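Local coordinates for protein esterase (Thermotoga maritima, PDB 3DOH) that acts as a thermostable esterase, probably hydrolysing carboxylic esters, and carries an immunoglobulin-like domain in front of its alpha/beta-hydrolase domain, at residues A[230-235]-A[239-244]; A[179-184]-A[191-196]; A[268-273]-A[360-365]; A[304-309]-A[332-337]. All blocks are in the same frame, centred on the assembly; numbering follows the deposited sequence.

Contact 1: residues A[230-235]-A[239-244]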
# COMPACT_ATOMS: atom_id res chain seq x y z
N LEU A 230 9.74 23.37 42.79
CA LEU A 230 10.29 23.09 41.47
C LEU A 230 10.23 24.37 40.63
O LEU A 230 11.27 24.95 40.30
CB LEU A 230 9.51 21.93 40.79
CG LEU A 230 9.74 21.46 39.33
CD1 LEU A 230 11.12 20.86 39.12
CD2 LEU A 230 8.67 20.46 38.90
N PHE A 231 9.00 24.79 40.33
CA PHE A 231 8.68 26.00 39.56
C PHE A 231 8.70 27.31 40.41
O PHE A 231 8.43 28.40 39.89
CB PHE A 231 7.32 25.84 38.85
CG PHE A 231 7.29 24.74 37.80
CD1 PHE A 231 6.69 23.52 38.06
CD2 PHE A 231 7.82 24.95 36.52
CE1 PHE A 231 6.64 22.50 37.08
CE2 PHE A 231 7.78 23.94 35.52
CZ PHE A 231 7.19 22.72 35.81
N THR A 232 9.02 27.22 41.70
CA THR A 232 9.06 28.40 42.55
C THR A 232 10.41 28.58 43.24
O THR A 232 10.46 28.96 44.41
CB THR A 232 7.97 28.35 43.64
OG1 THR A 232 8.07 27.11 44.36
CG2 THR A 232 6.56 28.53 43.04
N ASP A 233 11.49 28.28 42.50
CA ASP A 233 12.87 28.40 42.97
C ASP A 233 13.88 27.68 42.06
O ASP A 233 13.71 26.50 41.74
CB ASP A 233 12.99 27.88 44.40
CG ASP A 233 14.35 28.16 45.02
OD1 ASP A 233 15.18 28.79 44.34
OD2 ASP A 233 14.57 27.75 46.18
N ARG A 234 14.93 28.39 41.64
CA ARG A 234 16.15 27.79 41.02
C ARG A 234 17.30 27.74 42.05
O ARG A 234 18.29 28.49 41.96
CB ARG A 234 16.55 28.46 39.67
CG ARG A 234 17.86 27.89 38.98
CD ARG A 234 17.74 27.49 37.47
NE ARG A 234 17.88 28.58 36.47
CZ ARG A 234 18.93 28.77 35.65
NH1 ARG A 234 20.02 27.99 35.69
NH2 ARG A 234 18.92 29.79 34.79
N GLU A 235 17.13 26.86 43.03
CA GLU A 235 18.19 26.52 43.98
C GLU A 235 18.11 25.05 44.39
O GLU A 235 19.04 24.28 44.15
CB GLU A 235 18.11 27.42 45.22
CG GLU A 235 19.46 27.73 45.84
CD GLU A 235 19.96 26.62 46.74
OE1 GLU A 235 19.15 26.08 47.53
OE2 GLU A 235 21.16 26.29 46.67
N ASN A 239 11.83 21.18 48.18
CA ASN A 239 11.08 21.58 49.35
C ASN A 239 9.58 21.63 49.09
O ASN A 239 9.16 21.84 47.96
CB ASN A 239 11.56 22.94 49.85
CG ASN A 239 12.65 22.82 50.90
OD1 ASN A 239 12.39 22.38 52.03
ND2 ASN A 239 13.89 23.21 50.54
N PRO A 240 8.77 21.46 50.16
CA PRO A 240 7.31 21.47 50.02
C PRO A 240 6.82 22.86 49.77
O PRO A 240 7.20 23.77 50.48
CB PRO A 240 6.82 20.99 51.40
CG PRO A 240 7.93 21.29 52.35
CD PRO A 240 9.21 21.25 51.55
N GLU A 241 6.00 23.03 48.75
CA GLU A 241 5.37 24.30 48.50
C GLU A 241 3.96 24.29 49.08
O GLU A 241 3.44 23.24 49.49
CB GLU A 241 5.36 24.60 47.00
CG GLU A 241 5.00 26.05 46.61
CD GLU A 241 6.07 27.06 47.03
OE1 GLU A 241 7.17 26.99 46.44
OE2 GLU A 241 5.80 27.89 47.94
N LYS A 242 3.34 25.46 49.14
CA LYS A 242 2.01 25.61 49.75
C LYS A 242 1.03 24.58 49.23
O LYS A 242 0.33 23.96 50.04
CB LYS A 242 1.43 27.01 49.54
CG LYS A 242 1.88 28.03 50.56
CD LYS A 242 2.08 29.38 49.88
CE LYS A 242 2.57 30.46 50.83
NZ LYS A 242 3.70 30.01 51.72
N PRO A 243 0.95 24.42 47.90
CA PRO A 243 0.01 23.42 47.42
C PRO A 243 0.22 22.03 48.01
O PRO A 243 -0.74 21.42 48.44
CB PRO A 243 0.22 23.46 45.91
CG PRO A 243 0.64 24.83 45.61
CD PRO A 243 1.58 25.12 46.77
N LEU A 244 1.45 21.53 48.09
CA LEU A 244 1.68 20.24 48.70
C LEU A 244 1.25 20.30 50.14
O LEU A 244 0.54 19.41 50.59
CB LEU A 244 3.16 19.85 48.67
CG LEU A 244 3.65 18.39 48.59
CD1 LEU A 244 5.03 18.30 49.25
CD2 LEU A 244 2.76 17.33 49.21
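Two sets of torsions bring Thr232 and Glu241 together. In Thr232 a chi1 of 53° sets OG1 between the backbone N and the carbonyl carbon; in Glu241 CG runs anti to the backbone N (chi1 -167°) and the chain then bends at chi2 (68°), turning the carboxylate toward the threonine. The side chains come from opposite directions, and OE1 is the carboxylate branch that meets Thr232. The hydroxyl is modelled implausibly near OE1, so the data support proximity of the two polar groups but not a bond of defined geometry. The backbones stay well apart, with 8.1 Å between Thr232 CA and Glu241 CA, and just 91 Å² is buried in all: a slight surface contact. Glu241 occupies the N-cap position of helix 242-257. Around this pair, Ser225 touches both side chains, while the backbone of Glu241 is bonded to Trp227 and that of Asn239 to Thr229. The loop thus bridges strand 215-219 and helix 242-257, with Leu230 and Phe231 resting on Met272 of helix 272-283, against which Leu244 also packs through Thr279 and Ala280.

Contact 2: residues A[179-184]-A[191-196]. With SO4 (sulfate ion), chain C.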
# COMPACT_ATOMS: atom_id res chain seq x y z
N PHE A 179 -3.20 11.16 44.35
CA PHE A 179 -2.50 11.41 43.09
C PHE A 179 -2.10 12.88 42.91
O PHE A 179 -2.96 13.80 42.98
CB PHE A 179 -3.38 10.97 41.89
CG PHE A 179 -2.84 11.43 40.55
CD1 PHE A 179 -1.56 11.03 40.11
CD2 PHE A 179 -3.57 12.29 39.74
CE1 PHE A 179 -1.04 11.47 38.90
CE2 PHE A 179 -3.05 12.74 38.53
CZ PHE A 179 -1.76 12.33 38.12
N LEU A 180 -0.82 13.12 42.64
CA LEU A 180 -0.36 14.47 42.31
C LEU A 180 -0.09 14.61 40.82
O LEU A 180 0.81 13.95 40.28
CB LEU A 180 0.89 14.81 43.08
CG LEU A 180 0.81 14.61 44.58
CD1 LEU A 180 2.22 14.84 45.19
CD2 LEU A 180 -0.28 15.53 45.22
N HIS A 181 -0.84 15.48 40.15
CA HIS A 181 -0.72 15.63 38.69
C HIS A 181 0.53 16.42 38.29
O HIS A 181 1.22 17.02 39.13
CB HIS A 181 -1.94 16.34 38.18
CG HIS A 181 -2.03 17.74 38.67
ND1 HIS A 181 -1.21 18.74 38.18
CD2 HIS A 181 -2.78 18.31 39.64
CE1 HIS A 181 -1.48 19.87 38.81
NE2 HIS A 181 -2.43 19.64 39.70
N GLY A 182 0.79 16.45 36.98
CA GLY A 182 1.98 17.10 36.43
C GLY A 182 1.71 18.56 36.11
O GLY A 182 0.56 19.01 36.22
N ALA A 183 2.74 19.29 35.68
CA ALA A 183 2.64 20.72 35.42
C ALA A 183 1.46 21.05 34.55
O ALA A 183 0.71 21.98 34.85
CB ALA A 183 3.90 21.26 34.81
N GLY A 184 1.28 20.28 33.48
CA GLY A 184 0.30 20.65 32.46
C GLY A 184 -1.13 20.63 32.95
O GLY A 184 -1.98 21.30 32.39
N TYR A 191 -10.67 19.76 37.02
CA TYR A 191 -11.00 18.71 36.06
C TYR A 191 -9.75 18.11 35.46
O TYR A 191 -9.55 16.89 35.45
CB TYR A 191 -11.91 19.25 34.96
CG TYR A 191 -12.63 18.19 34.17
CD1 TYR A 191 -13.93 17.81 34.48
CD2 TYR A 191 -12.00 17.55 33.10
CE1 TYR A 191 -14.58 16.84 33.76
CE2 TYR A 191 -12.65 16.57 32.37
CZ TYR A 191 -13.94 16.22 32.70
OH TYR A 191 -14.59 15.24 31.98
N LEU A 192 -8.90 18.99 34.94
CA LEU A 192 -7.61 18.63 34.34
C LEU A 192 -6.87 17.48 34.99
O LEU A 192 -6.41 16.58 34.28
CB LEU A 192 -6.71 19.85 34.32
CG LEU A 192 -6.37 20.39 32.94
CD1 LEU A 192 -7.32 19.93 31.80
CD2 LEU A 192 -6.32 21.90 33.04
N GLN A 193 -6.79 17.50 36.32
CA GLN A 193 -5.85 16.63 37.06
C GLN A 193 -6.35 15.20 37.14
O GLN A 193 -5.66 14.25 37.58
CB GLN A 193 -5.51 17.21 38.46
CG GLN A 193 -6.48 16.92 39.59
CD GLN A 193 -7.69 17.84 39.59
OE1 GLN A 193 -7.95 18.54 38.60
NE2 GLN A 193 -8.44 17.85 40.70
N VAL A 194 -7.58 15.05 36.66
CA VAL A 194 -8.27 13.81 36.72
C VAL A 194 -8.51 13.34 35.26
O VAL A 194 -8.92 12.21 35.02
CB VAL A 194 -9.54 14.01 37.62
CG1 VAL A 194 -10.85 13.79 36.89
CG2 VAL A 194 -9.44 13.23 38.92
N ALA A 195 -8.21 14.18 34.28
CA ALA A 195 -8.53 13.85 32.93
C ALA A 195 -7.30 13.77 32.03
O ALA A 195 -7.33 13.17 30.95
CB ALA A 195 -9.49 14.86 32.39
N GLY A 196 -6.21 14.38 32.46
CA GLY A 196 -5.01 14.44 31.63
C GLY A 196 -4.34 13.10 31.40
O GLY A 196 -3.70 12.92 30.38
S SO4 C . 4.29 17.73 33.14
O1 SO4 C . 4.33 18.95 32.34
O2 SO4 C . 2.91 17.18 33.01
O3 SO4 C . 4.69 18.06 34.53
O4 SO4 C . 5.25 16.78 32.63
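Phe179, next to the end of strand 174-180, meets Gln193 with the edge of its ring. With CG anti to the backbone N (chi1 169°), the ring brings CE2 to 3.2 Å from Gln193 O, and the oxygen lies in the ring plane. One face of the same ring lies under the backbone N of His181. His181 follows on the side of Gln193, its CB 3.7 Å from Gln193 CB. Imidazole and amide planes stand 61° apart, and the glutamine touches with its aliphatic part; its NE2 end leads off to Asn190 OD1 and Ala218 O. The imidazole is tied at both nitrogens: His181 ND1 donates to Gly182 O at 2.7 Å, with the acceptor in the ring plane and an N-H...O angle of 160°, and NE2 accepts from the backbone N of Cys221. Past Gly182 the chain turns into a 3-10 segment, where Ala183 N donates to sulfate O3 at 2.6 Å. Gly184 adds a loose touch, its O 4.4 Å from Leu192 CD2. The sulfate, probably from the crystallisation liquor, is also bonded to Ser271 OG and His359 NE2. Contacts across the segments are thus plain van der Waals touches, while the polar bonds fix the histidine ring in place; ND1 donating while NE2 accepts from Cys221 N is consistent with a neutral imidazole, and the anion on Ala183 N with an oxyanion hole, as in other alpha/beta hydrolases.

Contact 3: residues A[268-273]-A[360-365]. With SO4 (sulfate ion), chain C.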
# COMPACT_ATOMS: atom_id res chain seq x y z
N THR A 268 1.18 8.61 44.58
CA THR A 268 1.83 8.58 43.30
C THR A 268 1.53 9.88 42.56
O THR A 268 0.51 10.54 42.81
CB THR A 268 1.37 7.33 42.44
OG1 THR A 268 2.02 7.34 41.14
CG2 THR A 268 -0.14 7.32 42.25
N GLY A 269 2.43 10.24 41.65
CA GLY A 269 2.27 11.37 40.78
C GLY A 269 3.36 11.32 39.73
O GLY A 269 4.31 10.55 39.86
N LEU A 270 3.22 12.13 38.69
CA LEU A 270 4.15 12.09 37.57
C LEU A 270 4.77 13.47 37.33
O LEU A 270 4.09 14.49 37.42
CB LEU A 270 3.44 11.61 36.30
CG LEU A 270 2.16 12.36 35.91
CD1 LEU A 270 1.02 11.99 36.84
CD2 LEU A 270 2.40 13.86 35.91
N SER A 271 6.06 13.49 37.03
CA SER A 271 6.71 14.70 36.55
C SER A 271 6.75 15.74 37.68
O SER A 271 7.42 15.49 38.68
CB SER A 271 5.97 15.19 35.31
OG SER A 271 6.67 16.26 34.72
N MET A 272 6.01 16.84 37.59
CA MET A 272 5.89 17.78 38.73
C MET A 272 5.27 17.06 39.93
O MET A 272 5.63 17.30 41.09
CB MET A 272 5.09 19.04 38.33
CG MET A 272 4.95 20.14 39.40
SD MET A 272 3.64 21.38 39.04
CE MET A 272 2.07 20.54 39.39
N GLY A 273 4.36 16.14 39.62
CA GLY A 273 3.75 15.28 40.65
C GLY A 273 4.69 14.18 41.16
O GLY A 273 4.44 13.60 42.24
N GLY A 360 6.14 10.98 28.80
CA GLY A 360 4.94 10.36 29.34
C GLY A 360 5.06 8.97 29.94
O GLY A 360 4.17 8.14 29.77
N SER A 361 6.12 8.69 30.68
CA SER A 361 6.32 7.34 31.18
C SER A 361 5.23 6.91 32.15
O SER A 361 5.20 5.76 32.59
CB SER A 361 7.71 7.16 31.79
OG SER A 361 8.04 8.23 32.65
N TRP A 362 4.33 7.84 32.49
CA TRP A 362 3.23 7.49 33.40
C TRP A 362 2.22 6.58 32.67
O TRP A 362 1.49 5.80 33.30
CB TRP A 362 2.58 8.75 33.93
CG TRP A 362 2.19 9.76 32.87
CD1 TRP A 362 1.03 9.78 32.12
CD2 TRP A 362 2.95 10.92 32.45
NE1 TRP A 362 1.03 10.88 31.26
CE2 TRP A 362 2.19 11.59 31.45
CE3 TRP A 362 4.18 11.45 32.83
CZ2 TRP A 362 2.64 12.77 30.82
CZ3 TRP A 362 4.63 12.64 32.19
CH2 TRP A 362 3.85 13.28 31.21
N ILE A 363 2.22 6.68 31.34
CA ILE A 363 1.33 5.89 30.49
C ILE A 363 1.52 4.36 30.58
O ILE A 363 0.59 3.66 30.91
CB ILE A 363 1.44 6.36 29.04
CG1 ILE A 363 0.88 7.79 28.92
CG2 ILE A 363 0.76 5.36 28.11
CD1 ILE A 363 1.44 8.60 27.75
N PRO A 364 2.72 3.83 30.32
CA PRO A 364 2.76 2.39 30.57
C PRO A 364 2.65 2.04 32.04
O PRO A 364 2.23 0.93 32.38
CB PRO A 364 4.15 1.97 30.09
CG PRO A 364 4.87 3.20 29.81
CD PRO A 364 3.98 4.36 29.79
N THR A 365 3.05 2.97 32.90
CA THR A 365 3.15 2.65 34.31
C THR A 365 1.78 2.40 34.90
O THR A 365 1.58 1.38 35.53
CB THR A 365 3.86 3.77 35.04
OG1 THR A 365 5.15 3.90 34.46
CG2 THR A 365 3.99 3.47 36.49
S SO4 C . 4.29 17.73 33.14
O1 SO4 C . 4.33 18.95 32.34
O2 SO4 C . 2.91 17.18 33.01
O3 SO4 C . 4.69 18.06 34.53
O4 SO4 C . 5.25 16.78 32.63
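The indole of Trp362 is laid against Leu270, the two side chains passing at a slant. Leu270 CG sits above one face of the ring system, 3.6 Å from its plane and offset toward the rim; Leu270 CB, closest to Trp362 CE3 at 3.6 Å, approaches obliquely. Gly360 CA lies over the opposite face, so the indole is sandwiched between its own segment and the strand end. A chi1 of 50° places Trp362 CG between the backbone N and carbonyl carbon and directs the ring back over Gly360. Farther along the ring, Trp362 CZ3 comes within 4.2 Å of Ser271 CB, a marginal touch, and His359 meets the indole edge-to-face. With an alanine here, the contact would probably lose the flat surface under Leu270 CG and the edge-to-face partner of His359, leaving that imidazole less firmly held. Ser271 OG lies 2.6 Å from sulfate O4 and 2.7 Å from sulfate O3, and it is also hydrogen-bonded with His359 NE2. Nearby, Thr365 OG1 donates to Ser361 O at 2.6 Å, linking Thr365 back to the chain just ahead of it. Ser271 takes a positive phi (68°) just ahead of helix 272-283, and Gly273 N bonds back to Leu270 O at 2.8 Å. Such a strand-turn-helix, with glycines two residues either side of the serine, fits the GxSxG nucleophile elbow of alpha/beta hydrolases, and Ser271, His359 and Asp319 probably form the catalytic triad.

Contact 4: residues A[304-309]-A[332-337]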
# COMPACT_ATOMS: atom_id res chain seq x y z
N GLU A 304 17.21 8.58 53.91
CA GLU A 304 17.32 7.80 55.12
C GLU A 304 15.99 7.76 55.86
O GLU A 304 15.66 6.75 56.48
CB GLU A 304 18.46 8.37 55.99
CG GLU A 304 18.91 7.44 57.12
CD GLU A 304 19.67 6.19 56.64
OE1 GLU A 304 20.68 6.36 55.93
OE2 GLU A 304 19.26 5.06 56.97
N ARG A 305 15.21 8.83 55.80
CA ARG A 305 13.91 8.89 56.45
C ARG A 305 12.90 7.96 55.77
O ARG A 305 11.90 7.58 56.38
CB ARG A 305 13.33 10.29 56.36
CG ARG A 305 14.36 11.35 56.19
CD ARG A 305 13.70 12.67 56.04
NE ARG A 305 14.53 13.73 56.60
CZ ARG A 305 14.13 14.98 56.76
NH1 ARG A 305 12.91 15.35 56.39
NH2 ARG A 305 14.95 15.87 57.27
N ILE A 306 13.15 7.64 54.50
CA ILE A 306 12.20 6.87 53.70
C ILE A 306 12.69 5.43 53.56
O ILE A 306 12.07 4.62 52.86
CB ILE A 306 11.84 7.53 52.31
CG1 ILE A 306 13.08 7.86 51.50
CG2 ILE A 306 11.03 8.79 52.47
CD1 ILE A 306 12.83 7.92 49.99
N LYS A 307 13.79 5.13 54.24
CA LYS A 307 14.40 3.82 54.20
C LYS A 307 13.35 2.67 54.25
O LYS A 307 13.50 1.66 53.58
CB LYS A 307 15.46 3.70 55.31
CG LYS A 307 16.00 2.25 55.54
CD LYS A 307 17.39 2.20 56.17
CE LYS A 307 17.44 2.75 57.60
NZ LYS A 307 16.54 2.06 58.60
N ASP A 308 12.29 2.83 55.03
CA ASP A 308 11.32 1.76 55.25
C ASP A 308 10.05 1.84 54.43
O ASP A 308 9.23 0.94 54.55
CB ASP A 308 10.88 1.68 56.71
CG ASP A 308 11.97 1.23 57.64
OD1 ASP A 308 11.72 1.29 58.87
OD2 ASP A 308 13.07 0.82 57.15
N ILE A 309 9.88 2.89 53.64
CA ILE A 309 8.73 3.00 52.75
C ILE A 309 8.92 2.23 51.43
O ILE A 309 9.85 2.50 50.68
CB ILE A 309 8.38 4.47 52.49
CG1 ILE A 309 8.25 5.19 53.84
CG2 ILE A 309 7.09 4.59 51.68
CD1 ILE A 309 8.04 6.69 53.73
N LYS A 332 19.54 4.46 43.47
CA LYS A 332 20.88 3.99 43.87
C LYS A 332 21.05 4.05 45.37
O LYS A 332 21.41 3.05 46.00
CB LYS A 332 21.99 4.80 43.21
CG LYS A 332 23.36 4.12 43.15
CD LYS A 332 24.36 5.03 42.37
CE LYS A 332 25.74 4.39 42.09
NZ LYS A 332 26.32 3.68 43.26
N LYS A 333 20.78 5.22 45.94
CA LYS A 333 20.99 5.46 47.37
C LYS A 333 20.01 4.60 48.17
O LYS A 333 20.42 3.87 49.08
CB LYS A 333 20.82 6.97 47.67
CG LYS A 333 21.12 7.44 49.08
CD LYS A 333 22.60 7.27 49.46
CE LYS A 333 22.86 7.64 50.94
NZ LYS A 333 24.28 7.37 51.29
N LEU A 334 18.73 4.66 47.80
CA LEU A 334 17.73 3.83 48.46
C LEU A 334 18.24 2.40 48.58
O LEU A 334 18.25 1.83 49.67
CB LEU A 334 16.42 3.83 47.67
CG LEU A 334 15.27 4.67 48.22
CD1 LEU A 334 15.08 4.49 49.74
CD2 LEU A 334 15.57 6.09 47.89
N ALA A 335 18.67 1.86 47.45
CA ALA A 335 19.17 0.50 47.38
C ALA A 335 20.34 0.22 48.34
O ALA A 335 20.34 -0.80 49.02
CB ALA A 335 19.55 0.18 45.95
N GLU A 336 21.33 1.13 48.41
CA GLU A 336 22.56 0.79 49.12
C GLU A 336 22.44 1.00 50.62
O GLU A 336 23.33 0.66 51.39
CB GLU A 336 23.76 1.53 48.54
CG GLU A 336 23.78 3.00 48.71
CD GLU A 336 24.57 3.66 47.60
OE1 GLU A 336 25.42 2.97 47.00
OE2 GLU A 336 24.36 4.86 47.30
N ILE A 337 21.29 1.50 51.03
CA ILE A 337 21.05 1.84 52.40
C ILE A 337 20.08 0.82 53.02
O ILE A 337 19.77 0.90 54.22
CB ILE A 337 20.57 3.32 52.43
CG1 ILE A 337 21.70 4.27 52.90
CG2 ILE A 337 19.16 3.53 53.07
CD1 ILE A 337 22.83 3.68 53.80
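Helix 325-336 of the alpha/beta-hydrolase domain ends against the loop that leads into strand 311-316, and there Leu334 and Ile337 take up Ile306, Glu304 and Lys307. The inner touch is apolar: Ile306 CD1 lies 3.9 Å from Leu334 CD2 and 4.1 Å from Leu334 CD1, the two side chains crossing at about a right angle. Ile306 has CG1 between its backbone N and carbonyl carbon (chi1 53°), and the extended chi2 of 156° then carries CD1 nearer the helix than the start of the side chain would suggest. Helix 272-283 covers Ile306 as well, through Trp278, Ile281 and Met282. The loop here is a type I beta turn from Ile306 to Ile309, closed by Ile309 N to Ile306 O at 2.9 Å. Its second residue, Lys307, lays its aliphatic chain across Ile337: CD is 3.8 Å from Ile337 CG2 and 3.3 Å from Ile337 O. The lysine bends at chi3 and chi4, and NZ forms a long salt bridge with Asp308 OD2. Glu304 comes at Ile337 from another direction, OE1 meeting Ile337 CG1 at 3.8 Å. Cutting Ile337 back to an alanine removes CG1 and CG2, which would probably open a gap beside Lys307 CD and leave the Glu304 carboxylate without its apolar support. On the same helix, Lys332 NZ is hydrogen-bonded to Asp167 O of a neighbouring subunit, whose Val210 packs on Ala335.

In the fold
Contacts 2 and 3 both contribute to the probable active site: their centres lie 10 Å apart, they belong to neighbouring strands 174-180 and 264-270, and a probable hydrogen bond from Leu180 N to Thr268 O (2.9 Å) links them. The bound sulfate touches both, marking where the oxyanion of a tetrahedral intermediate might sit. Contact 1 reaches this region from the surface, its centre about 17 Å from that of contact 2; Phe231 CZ rests on Ala183 CB (3.7 Å) and Phe231 CE1 on Met272 CG (3.7 Å). Contact 4 touches none of the others: its nearest atoms are about 8 Å from contact 1, 10 Å from contact 3 and 13 Å from contact 2.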